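Endo-1,4-beta-xylanase (PDB 7AX7) cleaves acetyl groups from acetylated xylan with a cobalt-dependent carbohydrate esterase family 4 domain, one part of a multidomain xylanase. Local coordinates at residues 117-121 against 198-202; 3-7 against 185-189; 57-61 against 92-98; 122-126 against 136-140; 67-71 against 105-110. One frame throughout, in Å; residues are numbered along the deposited sequence.

Contacts 1, 2, 3 and 4 all reach the parallel sheet of the NodB-type fold, while contact 5 joins the loop after strand 58-61 to the start of helix 108-113. Contacts 1 and 2, with centres 14 Å apart, meet where Trp-200 CD2 lies 3.6 Å from Phe-186 CZ, and Phe-98 of contact 3 packs on residues of both. Contact 4 continues strand 118-123 directly from contact 1. Contact 5 touches contact 1 through Met-110 and Phe-118. The cobalt ion, held by Asp-12, His-62 and His-66, is about 9 Å from the side chain of Asp-126 in contact 4, about 10 Å from that of Met-69 in contact 5 and about 11 Å from those of Gln-120 and Ser-61.

Contact 1. Residues 117-121 against 198-202; sequences PFIQG and KIWSN
Ile-119 and Trp-200 form a parallel bridge in which the backbone of Trp-200 is bonded through both its N-H and its C=O. Trp-200 N gives a nearly straight bond to Phe-118 O (2.8 Å, 165°), and Trp-200 O accepts from Gln-120 N at 2.7 Å, so Trp-200 reaches across Ile-119 to both of its neighbours. The next link is made by a side chain: Gly-121 N donates to Ser-201 OG at 2.9 Å. The serine hydroxyl stands opposite its own carbonyl carbon and beside its backbone N (chi1 -63°), which brings it up to the glycine. Exchanging Ser-201 for an alanine removes this acceptor and would probably leave Gly-121 N without its mate across the contact. Toward the start of the pairing, a water takes over, accepting from Phe-118 N at 3.0 Å and donating to Lys-198 O at 2.6 Å.

Apolar packing covers both faces of this ladder. On one, Ile-199 CG1 rests 3.7 Å from Phe-118 CB, and its CD1 reaches the CB of Gln-120. On the other, Ile-119 CD1 meets Trp-200 CB at 3.8 Å, the two side chains passing at a slant. The indole is fixed from several sides: Lys-198 CE lies over one face near the rim, NE1 is hydrogen-bonded to Pro-193 O, and Phe-186 meets the ring edge-to-face.

The pairing adds the short strand 199-200, which follows helix 182-189, to strand 118-123 and so extends the parallel sheet of the NodB-type deacetylase fold, a distorted beta/alpha barrel.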
# COMPACT_ATOMS: atom_id res chain seq x y z
N PRO A 117 -4.23 -9.69 7.60
CA PRO A 117 -4.26 -10.22 6.23
C PRO A 117 -3.05 -9.74 5.44
O PRO A 117 -2.65 -8.57 5.51
CB PRO A 117 -5.57 -9.65 5.66
CG PRO A 117 -6.40 -9.29 6.86
CD PRO A 117 -5.42 -8.88 7.92
N PHE A 118 -2.48 -10.66 4.66
CA PHE A 118 -1.36 -10.37 3.78
C PHE A 118 -1.87 -9.82 2.45
O PHE A 118 -2.77 -10.39 1.83
CB PHE A 118 -0.54 -11.64 3.51
CG PHE A 118 0.34 -12.09 4.66
CD1 PHE A 118 -0.20 -12.35 5.92
CD2 PHE A 118 1.71 -12.27 4.48
CE1 PHE A 118 0.60 -12.76 6.97
CE2 PHE A 118 2.52 -12.68 5.52
CZ PHE A 118 1.96 -12.94 6.77
N ILE A 119 -1.24 -8.74 1.97
CA ILE A 119 -1.59 -8.12 0.70
C ILE A 119 -0.39 -8.19 -0.24
O ILE A 119 0.73 -7.85 0.15
CB ILE A 119 -2.04 -6.67 0.88
CG1 ILE A 119 -3.29 -6.61 1.78
CG2 ILE A 119 -2.30 -6.02 -0.48
CD1 ILE A 119 -4.46 -7.44 1.27
N GLN A 120 -0.62 -8.65 -1.46
CA GLN A 120 0.40 -8.51 -2.50
C GLN A 120 -0.06 -7.48 -3.53
O GLN A 120 0.31 -6.31 -3.43
CB GLN A 120 0.69 -9.86 -3.16
CG GLN A 120 1.73 -9.77 -4.26
CD GLN A 120 2.04 -11.11 -4.88
OE1 GLN A 120 2.11 -12.12 -4.19
NE2 GLN A 120 2.20 -11.13 -6.19
N GLY A 121 -0.88 -7.89 -4.50
CA GLY A 121 -1.30 -6.99 -5.56
C GLY A 121 -0.38 -7.10 -6.76
O GLY A 121 0.62 -7.81 -6.75
N LYS A 198 -3.04 -16.77 3.81
CA LYS A 198 -3.45 -16.31 2.49
C LYS A 198 -2.80 -14.97 2.20
O LYS A 198 -2.60 -14.15 3.10
CB LYS A 198 -4.97 -16.18 2.42
CG LYS A 198 -5.51 -15.82 1.04
CD LYS A 198 -7.03 -15.94 1.04
CE LYS A 198 -7.61 -15.63 -0.34
NZ LYS A 198 -7.30 -16.69 -1.34
N ILE A 199 -2.48 -14.73 0.93
CA ILE A 199 -2.02 -13.42 0.50
C ILE A 199 -2.87 -12.97 -0.67
O ILE A 199 -3.02 -13.69 -1.66
CB ILE A 199 -0.51 -13.42 0.15
CG1 ILE A 199 -0.03 -12.00 -0.16
CG2 ILE A 199 -0.22 -14.33 -1.01
CD1 ILE A 199 1.48 -11.80 0.08
N TRP A 200 -3.44 -11.76 -0.57
CA TRP A 200 -4.47 -11.26 -1.46
C TRP A 200 -3.88 -10.31 -2.51
O TRP A 200 -3.08 -9.43 -2.18
CB TRP A 200 -5.54 -10.48 -0.69
CG TRP A 200 -6.31 -11.20 0.36
CD1 TRP A 200 -5.98 -11.34 1.68
CD2 TRP A 200 -7.59 -11.81 0.20
NE1 TRP A 200 -6.97 -12.03 2.35
CE2 TRP A 200 -7.97 -12.33 1.47
CE3 TRP A 200 -8.46 -11.99 -0.89
CZ2 TRP A 200 -9.18 -13.02 1.66
CZ3 TRP A 200 -9.66 -12.67 -0.68
CH2 TRP A 200 -10.01 -13.18 0.58
N SER A 201 -4.32 -10.47 -3.76
CA SER A 201 -4.11 -9.47 -4.79
C SER A 201 -5.40 -8.91 -5.36
O SER A 201 -5.37 -7.88 -6.05
CB SER A 201 -3.26 -10.05 -5.94
OG SER A 201 -1.98 -10.41 -5.46
N ASN A 202 -6.53 -9.57 -5.11
CA ASN A 202 -7.83 -9.16 -5.61
C ASN A 202 -8.86 -9.60 -4.58
O ASN A 202 -8.73 -10.68 -4.00
CB ASN A 202 -8.13 -9.78 -6.98
CG ASN A 202 -9.37 -9.20 -7.64
OD1 ASN A 202 -10.49 -9.40 -7.17
ND2 ASN A 202 -9.18 -8.49 -8.76
O HOH W 1 -4.07 -13.16 4.98

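Contact 2. Residues 3-7 against 185-189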
# COMPACT_ATOMS: atom_id res chain seq x y z
N GLU A 3 -20.32 -1.18 -10.01
CA GLU A 3 -19.08 -0.51 -9.63
C GLU A 3 -17.88 -1.41 -9.89
O GLU A 3 -17.92 -2.62 -9.65
CB GLU A 3 -19.11 -0.12 -8.14
CG GLU A 3 -19.16 1.39 -7.86
CD GLU A 3 -19.16 1.74 -6.37
OE1 GLU A 3 -19.37 2.92 -6.02
OE2 GLU A 3 -18.96 0.83 -5.53
N LYS A 4 -16.81 -0.82 -10.41
CA LYS A 4 -15.55 -1.51 -10.69
C LYS A 4 -14.48 -0.88 -9.82
O LYS A 4 -14.17 0.30 -9.98
CB LYS A 4 -15.17 -1.39 -12.17
CG LYS A 4 -16.18 -1.96 -13.13
CD LYS A 4 -15.86 -1.62 -14.57
CE LYS A 4 -16.88 -2.24 -15.53
NZ LYS A 4 -18.30 -1.81 -15.26
N LEU A 5 -13.93 -1.67 -8.89
CA LEU A 5 -13.10 -1.13 -7.82
C LEU A 5 -11.63 -1.37 -8.10
O LEU A 5 -11.24 -2.45 -8.55
CB LEU A 5 -13.47 -1.76 -6.47
CG LEU A 5 -14.94 -1.63 -6.04
CD1 LEU A 5 -15.11 -2.18 -4.62
CD2 LEU A 5 -15.43 -0.18 -6.15
N ILE A 6 -10.81 -0.35 -7.83
CA ILE A 6 -9.35 -0.45 -7.90
C ILE A 6 -8.77 0.10 -6.60
O ILE A 6 -9.22 1.13 -6.09
CB ILE A 6 -8.76 0.30 -9.11
CG1 ILE A 6 -9.18 -0.37 -10.41
CG2 ILE A 6 -7.25 0.25 -9.06
CD1 ILE A 6 -8.36 -1.61 -10.72
N ALA A 7 -7.75 -0.58 -6.09
CA ALA A 7 -7.09 -0.18 -4.85
C ALA A 7 -5.65 0.18 -5.21
O ALA A 7 -4.81 -0.71 -5.35
CB ALA A 7 -7.16 -1.28 -3.80
N LEU A 185 -12.12 -1.71 -0.22
CA LEU A 185 -12.24 -2.76 -1.24
C LEU A 185 -12.93 -4.00 -0.68
O LEU A 185 -13.90 -4.51 -1.27
CB LEU A 185 -10.85 -3.12 -1.78
CG LEU A 185 -10.78 -4.36 -2.67
CD1 LEU A 185 -11.63 -4.19 -3.94
CD2 LEU A 185 -9.34 -4.68 -3.00
N PHE A 186 -12.45 -4.51 0.46
CA PHE A 186 -13.06 -5.71 1.01
C PHE A 186 -14.46 -5.42 1.55
O PHE A 186 -15.39 -6.21 1.33
CB PHE A 186 -12.16 -6.30 2.09
CG PHE A 186 -10.97 -7.04 1.54
CD1 PHE A 186 -11.10 -8.35 1.10
CD2 PHE A 186 -9.74 -6.42 1.42
CE1 PHE A 186 -10.01 -9.03 0.58
CE2 PHE A 186 -8.65 -7.09 0.90
CZ PHE A 186 -8.78 -8.40 0.48
N GLU A 187 -14.64 -4.29 2.23
CA GLU A 187 -15.97 -3.93 2.74
C GLU A 187 -17.00 -3.92 1.61
O GLU A 187 -18.08 -4.51 1.73
CB GLU A 187 -15.90 -2.57 3.43
CG GLU A 187 -17.10 -2.25 4.34
CD GLU A 187 -18.37 -1.90 3.57
OE1 GLU A 187 -19.46 -2.32 4.01
OE2 GLU A 187 -18.27 -1.21 2.53
N LYS A 188 -16.68 -3.26 0.49
CA LYS A 188 -17.68 -3.06 -0.55
C LYS A 188 -17.95 -4.34 -1.34
O LYS A 188 -19.05 -4.53 -1.86
CB LYS A 188 -17.26 -1.91 -1.48
CG LYS A 188 -17.32 -0.53 -0.82
CD LYS A 188 -16.78 0.56 -1.75
CE LYS A 188 -16.75 1.95 -1.09
NZ LYS A 188 -18.10 2.56 -0.88
N LYS A 189 -16.96 -5.24 -1.43
CA LYS A 189 -17.20 -6.53 -2.08
C LYS A 189 -17.83 -7.55 -1.13
O LYS A 189 -18.16 -8.65 -1.58
CB LYS A 189 -15.90 -7.10 -2.65
CG LYS A 189 -15.28 -6.30 -3.82
CD LYS A 189 -16.22 -6.27 -5.02
CE LYS A 189 -15.56 -5.66 -6.24
NZ LYS A 189 -16.53 -5.48 -7.36
O HOH W 2 -18.28 -3.45 -6.69
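Leu-5 projects from the first strand onto residues 185-189 of helix 182-189 and carries most of this apolar contact. Its CB faces Leu-185 CD1 at 4.0 Å. From there CG turns to the side of the backbone N, opposite the carbonyl carbon (chi1 -56°), and comes alongside Lys-189 CE. The CD1 branch makes the closest approach, 3.8 Å from Lys-188 CB and 3.9 Å from Lys-189 CE. The leucine lies roughly perpendicular to the Lys-188 chain, whereas the Lys-189 chain runs past it the other way. Two residues along the strand, Ala-7 CB touches the second methyl of Leu-185, CD2, at 4.1 Å, so the two branches of that one leucine serve the two strand residues that face the helix, Leu-5 and Ala-7.

The polar end of Lys-189 closes the edge of the contact. A bend at chi2 (-62°) lays its methylene chain along Leu-5 and sends NZ on to Asp-146, with which it forms a salt bridge; the same carboxylate oxygen, OD1, also accepts from Leu-5 N, so strand and helix share one anchor. A water adds a second link, accepting from Lys-189 NZ at 2.8 Å and donating to Glu-3 O at 3.1 Å. Farther out, Glu-3 OE2 and Lys-188 NZ are 5.0 Å apart, opposite charges that do not touch.

The axes of strand 4-7 and helix segment 185-189 approach to 9.8 Å and run nearly antiparallel, at 161°, as expected of a helix laid on the outside of a parallel sheet in a beta/alpha fold.

Contact 3. Residues 57-61 against 92-98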
# COMPACT_ATOMS: atom_id res chain seq x y z
N CYS A 57 -6.87 8.56 3.38
CA CYS A 57 -6.02 7.49 2.87
C CYS A 57 -5.74 6.52 4.00
O CYS A 57 -5.55 6.93 5.15
CB CYS A 57 -4.71 8.04 2.30
SG CYS A 57 -4.91 9.07 0.82
N GLU A 58 -5.74 5.23 3.68
CA GLU A 58 -5.56 4.20 4.68
C GLU A 58 -4.09 3.97 4.95
O GLU A 58 -3.27 3.91 4.02
CB GLU A 58 -6.21 2.89 4.23
CG GLU A 58 -6.00 1.75 5.23
CD GLU A 58 -6.91 0.56 4.96
OE1 GLU A 58 -7.41 0.43 3.83
OE2 GLU A 58 -7.12 -0.24 5.90
N LEU A 59 -3.74 3.81 6.23
CA LEU A 59 -2.38 3.48 6.62
C LEU A 59 -2.30 2.00 7.02
O LEU A 59 -3.13 1.51 7.79
CB LEU A 59 -1.91 4.39 7.76
CG LEU A 59 -2.00 5.91 7.53
CD1 LEU A 59 -1.41 6.67 8.72
CD2 LEU A 59 -1.32 6.33 6.23
N ALA A 60 -1.31 1.30 6.48
CA ALA A 60 -1.12 -0.14 6.67
C ALA A 60 0.35 -0.42 6.99
O ALA A 60 1.20 0.48 6.97
CB ALA A 60 -1.59 -0.93 5.43
N SER A 61 0.67 -1.67 7.27
CA SER A 61 1.97 -2.06 7.79
C SER A 61 2.86 -2.63 6.68
O SER A 61 2.43 -3.49 5.91
CB SER A 61 1.81 -3.10 8.90
OG SER A 61 3.07 -3.55 9.35
N VAL A 92 -0.84 8.98 14.89
CA VAL A 92 -1.96 9.66 14.24
C VAL A 92 -3.29 8.93 14.45
O VAL A 92 -4.28 9.24 13.79
CB VAL A 92 -1.69 9.86 12.74
CG1 VAL A 92 -0.40 10.68 12.54
CG2 VAL A 92 -1.61 8.52 12.01
N GLY A 93 -3.31 7.96 15.35
CA GLY A 93 -4.57 7.46 15.88
C GLY A 93 -5.33 6.46 15.03
O GLY A 93 -6.52 6.23 15.28
N VAL A 94 -4.71 5.83 14.03
CA VAL A 94 -5.42 4.88 13.19
C VAL A 94 -4.86 3.48 13.41
O VAL A 94 -3.70 3.29 13.78
CB VAL A 94 -5.40 5.24 11.69
CG1 VAL A 94 -5.95 6.63 11.48
CG2 VAL A 94 -4.00 5.09 11.12
N ASP A 95 -5.72 2.50 13.13
CA ASP A 95 -5.45 1.10 13.40
C ASP A 95 -5.08 0.38 12.10
O ASP A 95 -5.90 0.31 11.18
CB ASP A 95 -6.66 0.45 14.06
CG ASP A 95 -7.00 1.09 15.41
OD1 ASP A 95 -6.09 1.17 16.26
OD2 ASP A 95 -8.15 1.52 15.60
N VAL A 96 -3.86 -0.12 12.04
CA VAL A 96 -3.45 -0.95 10.91
C VAL A 96 -4.43 -2.10 10.74
O VAL A 96 -4.85 -2.74 11.71
CB VAL A 96 -2.01 -1.45 11.14
CG1 VAL A 96 -1.69 -2.63 10.24
CG2 VAL A 96 -1.03 -0.30 10.91
N LYS A 97 -4.84 -2.35 9.49
CA LYS A 97 -5.67 -3.51 9.17
C LYS A 97 -5.00 -4.49 8.22
O LYS A 97 -5.48 -5.62 8.09
CB LYS A 97 -7.01 -3.08 8.55
CG LYS A 97 -7.85 -2.19 9.43
CD LYS A 97 -8.15 -2.85 10.76
CE LYS A 97 -9.45 -2.32 11.38
NZ LYS A 97 -9.42 -0.86 11.64
N PHE A 98 -3.93 -4.09 7.54
CA PHE A 98 -3.32 -4.92 6.51
C PHE A 98 -1.80 -4.86 6.63
O PHE A 98 -1.23 -3.88 7.12
CB PHE A 98 -3.79 -4.47 5.13
CG PHE A 98 -5.25 -4.69 4.91
CD1 PHE A 98 -5.73 -5.94 4.54
CD2 PHE A 98 -6.15 -3.65 5.13
CE1 PHE A 98 -7.10 -6.15 4.37
CE2 PHE A 98 -7.52 -3.85 4.95
CZ PHE A 98 -8.00 -5.10 4.57
O HOH W 3 -4.71 -0.73 7.44
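Glu-58 OE2, Leu-59 O and Lys-97 N grip a single water: it donates to the carboxylate at 2.9 Å and to the carbonyl at 2.8 Å, and accepts from the amide at 2.6 Å. The water thus joins strand 58-61 of the NodB-type parallel sheet to the loop that follows helix 74-92. One direct backbone bond does the same a little farther on, Ser-61 N to Phe-98 O at 2.9 Å and almost straight (170°). This strand leads into the metal ligand His-62.

The extended Glu-58 chain, with CG opposite the backbone N (chi1 178°), brings OE2 to the edge of the Phe-98 ring, 3.6 Å from CD2. Carboxylate and ring planes stand 79° apart. The same oxygen is also hydrogen-bonded to Ser-183 of helix 182-189, which would fix the carboxylate beside the ring.

Apolar groups fill the rest. Val-96 CG1 touches Ser-61 CB at 3.8 Å, while the valines at the end of helix 74-92 and in the loop also lean on Val-53 of helix 46-54. Leu-59 CD1 faces both valines, 3.8 Å from Val-92 CG2 and 3.9 Å from Val-94 CG2.

Contact 4. Residues 122-126 against 136-140; sequences TLIND and RVNNA
Ile-124 presses its side chain onto one turn of helix 133-143, each part meeting a different helix residue. CB meets Asn-139 CB at 3.8 Å, CG2 packs on Ala-140, and CD1 comes within 4.1 Å of Arg-136 CB. With CG1 set between the backbone N and the carbonyl carbon (chi1 75°), the two branches spread over the helix surface. The isoleucine carbonyl takes part as well: Asn-139 ND2 donates to Ile-124 O at 3.3 Å, straight along the N-H (171°) but from above the carbonyl plane. A water accepts from the same ND2 at 2.8 Å and makes a weak bond to Asn-125 OD1.

Asp-126 touches Arg-136 through carbon, its CA over the centre of one guanidinium face, 3.7 Å above the plane; the charges add only a longer-range attraction, with OD2 well out of that plane, 4.4 Å from NH1, and no N-H pointing at it.

In the second shell, Arg-136 NE donates to Thr-131 O and NH1 is bonded to Asn-158 and Thr-161, while Asp-126 bonds Thr-161 OG1 through OD2 and His-153 ND1 through OD1. The Asp-126 side chain is about 9 Å from the cobalt, and its bond to His-153 is consistent with the Asp-His pairs of related deacetylases.

The contact lies within the beta-alpha-beta unit of strand 118-123, helix 133-143 and strand 148-153, with helix 159-174 packing against Arg-136 and Ala-140.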
# COMPACT_ATOMS: atom_id res chain seq x y z
N THR A 122 -0.73 -6.40 -7.83
CA THR A 122 0.05 -6.48 -9.07
C THR A 122 1.16 -5.44 -9.04
O THR A 122 0.90 -4.25 -8.85
CB THR A 122 -0.84 -6.28 -10.29
OG1 THR A 122 -1.90 -7.25 -10.27
CG2 THR A 122 -0.02 -6.45 -11.58
N LEU A 123 2.41 -5.89 -9.22
CA LEU A 123 3.54 -4.97 -9.28
C LEU A 123 3.56 -4.27 -10.63
O LEU A 123 3.18 -4.84 -11.65
CB LEU A 123 4.86 -5.71 -9.09
CG LEU A 123 4.98 -6.74 -7.97
CD1 LEU A 123 6.39 -7.34 -7.95
CD2 LEU A 123 4.62 -6.12 -6.64
N ILE A 124 3.99 -3.01 -10.62
CA ILE A 124 4.22 -2.27 -11.85
C ILE A 124 5.69 -1.96 -12.06
O ILE A 124 6.04 -1.17 -12.93
CB ILE A 124 3.37 -0.98 -11.92
CG1 ILE A 124 3.94 0.09 -11.00
CG2 ILE A 124 1.90 -1.28 -11.56
CD1 ILE A 124 3.45 1.49 -11.34
N ASN A 125 6.57 -2.58 -11.27
CA ASN A 125 8.03 -2.46 -11.43
C ASN A 125 8.49 -1.01 -11.35
O ASN A 125 9.37 -0.59 -12.09
CB ASN A 125 8.51 -3.09 -12.74
CG ASN A 125 7.83 -4.42 -13.05
OD1 ASN A 125 7.35 -4.64 -14.17
ND2 ASN A 125 7.80 -5.33 -12.07
N ASP A 126 7.90 -0.24 -10.43
CA ASP A 126 8.27 1.16 -10.24
C ASP A 126 9.26 1.34 -9.09
O ASP A 126 9.26 2.38 -8.42
CB ASP A 126 7.03 2.03 -10.02
CG ASP A 126 6.47 1.89 -8.62
OD1 ASP A 126 6.45 0.77 -8.09
OD2 ASP A 126 6.06 2.92 -8.05
N ARG A 136 5.51 2.76 -16.47
CA ARG A 136 4.74 2.71 -15.23
C ARG A 136 3.26 2.95 -15.49
O ARG A 136 2.40 2.21 -15.00
CB ARG A 136 5.30 3.73 -14.23
CG ARG A 136 6.70 3.37 -13.76
CD ARG A 136 7.39 4.46 -12.96
NE ARG A 136 8.82 4.15 -12.84
CZ ARG A 136 9.56 4.37 -11.75
NH1 ARG A 136 9.03 4.91 -10.66
NH2 ARG A 136 10.85 4.03 -11.77
N VAL A 137 2.95 3.97 -16.30
CA VAL A 137 1.56 4.23 -16.68
C VAL A 137 0.94 2.99 -17.30
O VAL A 137 -0.12 2.52 -16.87
CB VAL A 137 1.50 5.43 -17.65
CG1 VAL A 137 0.12 5.54 -18.29
CG2 VAL A 137 1.90 6.74 -16.94
N ASN A 138 1.60 2.42 -18.32
CA ASN A 138 0.99 1.32 -19.05
C ASN A 138 0.88 0.06 -18.19
O ASN A 138 -0.10 -0.68 -18.30
CB ASN A 138 1.79 1.04 -20.33
CG ASN A 138 1.69 2.19 -21.33
OD1 ASN A 138 0.75 2.98 -21.29
ND2 ASN A 138 2.67 2.29 -22.22
N ASN A 139 1.86 -0.19 -17.33
CA ASN A 139 1.77 -1.35 -16.45
C ASN A 139 0.59 -1.23 -15.49
O ASN A 139 -0.12 -2.20 -15.24
CB ASN A 139 3.08 -1.54 -15.68
CG ASN A 139 4.23 -1.98 -16.58
OD1 ASN A 139 4.00 -2.38 -17.73
ND2 ASN A 139 5.45 -1.92 -16.06
N ALA A 140 0.35 -0.03 -14.95
CA ALA A 140 -0.78 0.16 -14.05
C ALA A 140 -2.10 0.00 -14.80
O ALA A 140 -3.02 -0.66 -14.30
CB ALA A 140 -0.69 1.54 -13.39
O HOH W 4 7.82 -2.92 -17.06

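Contact 5. Residues 67-71 against 105-110; sequences QDMTN and AVNNTM
An Asx turn at Asp-68 docks, with Met-69 and Thr-70, on the capped start of helix 108-113, joining two of the connecting loops of the NodB-type fold. The turn follows shortly after the metal ligands His-62 and His-66 in the chain.

Asp-68 OD1 accepts twice from Thr-70, from N at 3.0 Å and from OG1 at 2.7 Å. Both donors come from the same face of the carboxylate, the amide nearly in line with the C-O bond and the hydroxyl from above the plane. Thr-70 places OG1 between its backbone N and carbonyl carbon (chi1 70°), which leaves CG2 pointing across the contact to Ala-105 C at 3.6 Å. OD1, which accepts both bonds, rests 3.4 Å from Ala-105 CB. A valine in place of Asp-68 takes away this acceptor and would probably leave both Thr-70 donors without their mate and the threonine side chain free to turn off Ala-105.

On the helix side, Asn-107 is the N-cap: its OD1 accepts from Met-110 N at 3.0 Å (165°). The bend of the Met-110 chain at chi3 (71°) goes with a contact in which SD lies 3.6 Å from Met-69 CB and CE touches the same carbon. Ile-77 of helix 74-92 packs against both methionines.

Two waters complete the joint. One accepts from Met-69 N and donates to Ala-105 O. The other donates to Met-69 O at 2.9 Å and accepts from Asn-107 ND2 at 3.1 Å, so the capping amide serves its helix through OD1 and the opposite loop through ND2.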
# COMPACT_ATOMS: atom_id res chain seq x y z
N GLN A 67 13.23 -5.40 6.32
CA GLN A 67 14.17 -6.44 5.94
C GLN A 67 13.41 -7.64 5.40
O GLN A 67 12.18 -7.73 5.52
CB GLN A 67 15.05 -6.84 7.13
CG GLN A 67 15.94 -5.71 7.64
CD GLN A 67 16.72 -6.09 8.89
OE1 GLN A 67 17.92 -6.35 8.82
NE2 GLN A 67 16.04 -6.14 10.03
N ASP A 68 14.15 -8.57 4.79
CA ASP A 68 13.58 -9.83 4.33
C ASP A 68 13.18 -10.65 5.55
O ASP A 68 14.05 -11.18 6.26
CB ASP A 68 14.57 -10.58 3.45
CG ASP A 68 13.99 -11.85 2.85
OD1 ASP A 68 13.04 -12.40 3.42
OD2 ASP A 68 14.49 -12.30 1.81
N MET A 69 11.89 -10.74 5.81
CA MET A 69 11.43 -11.36 7.05
C MET A 69 11.39 -12.88 6.98
O MET A 69 11.08 -13.52 7.99
CB MET A 69 10.05 -10.78 7.42
CG MET A 69 10.08 -9.24 7.56
SD MET A 69 8.50 -8.42 7.90
CE MET A 69 8.09 -9.02 9.54
N THR A 70 11.72 -13.48 5.83
CA THR A 70 11.93 -14.92 5.82
C THR A 70 13.22 -15.31 6.54
O THR A 70 13.43 -16.49 6.83
CB THR A 70 11.94 -15.48 4.38
OG1 THR A 70 13.12 -15.06 3.68
CG2 THR A 70 10.71 -15.02 3.62
N ASN A 71 14.08 -14.34 6.87
CA ASN A 71 15.30 -14.63 7.60
C ASN A 71 15.22 -14.21 9.07
O ASN A 71 16.26 -14.04 9.72
CB ASN A 71 16.49 -13.96 6.90
CG ASN A 71 16.54 -14.32 5.42
OD1 ASN A 71 16.67 -13.46 4.55
ND2 ASN A 71 16.43 -15.60 5.13
N ALA A 105 8.54 -11.20 0.16
CA ALA A 105 9.21 -12.40 0.64
C ALA A 105 8.44 -12.92 1.85
O ALA A 105 8.40 -12.26 2.89
CB ALA A 105 10.67 -12.11 1.00
N VAL A 106 7.83 -14.10 1.70
CA VAL A 106 6.99 -14.68 2.74
C VAL A 106 7.31 -16.16 2.87
O VAL A 106 7.53 -16.85 1.86
CB VAL A 106 5.49 -14.48 2.43
CG1 VAL A 106 5.21 -13.05 2.02
CG2 VAL A 106 5.08 -15.42 1.32
N ASN A 107 7.32 -16.66 4.11
CA ASN A 107 7.52 -18.08 4.41
C ASN A 107 6.52 -18.50 5.49
O ASN A 107 5.71 -17.70 5.97
CB ASN A 107 8.97 -18.36 4.84
CG ASN A 107 9.34 -17.68 6.15
OD1 ASN A 107 8.54 -16.95 6.73
ND2 ASN A 107 10.56 -17.93 6.63
N ASN A 108 6.59 -19.78 5.89
CA ASN A 108 5.65 -20.30 6.89
C ASN A 108 5.74 -19.52 8.20
O ASN A 108 4.72 -19.23 8.83
CB ASN A 108 5.91 -21.79 7.17
CG ASN A 108 5.61 -22.68 5.98
OD1 ASN A 108 6.15 -23.78 5.89
ND2 ASN A 108 4.76 -22.22 5.07
N THR A 109 6.96 -19.21 8.64
CA THR A 109 7.13 -18.55 9.93
C THR A 109 6.39 -17.21 9.96
O THR A 109 5.71 -16.90 10.94
CB THR A 109 8.62 -18.38 10.22
OG1 THR A 109 9.23 -19.67 10.22
CG2 THR A 109 8.87 -17.72 11.58
N MET A 110 6.47 -16.43 8.87
CA MET A 110 5.73 -15.17 8.81
C MET A 110 4.22 -15.40 8.92
O MET A 110 3.54 -14.75 9.73
CB MET A 110 6.06 -14.43 7.51
CG MET A 110 7.45 -13.84 7.52
SD MET A 110 8.00 -13.28 5.91
CE MET A 110 6.95 -11.83 5.73
O HOH W 5 9.60 -10.08 3.96
O HOH W 6 11.09 -16.20 9.11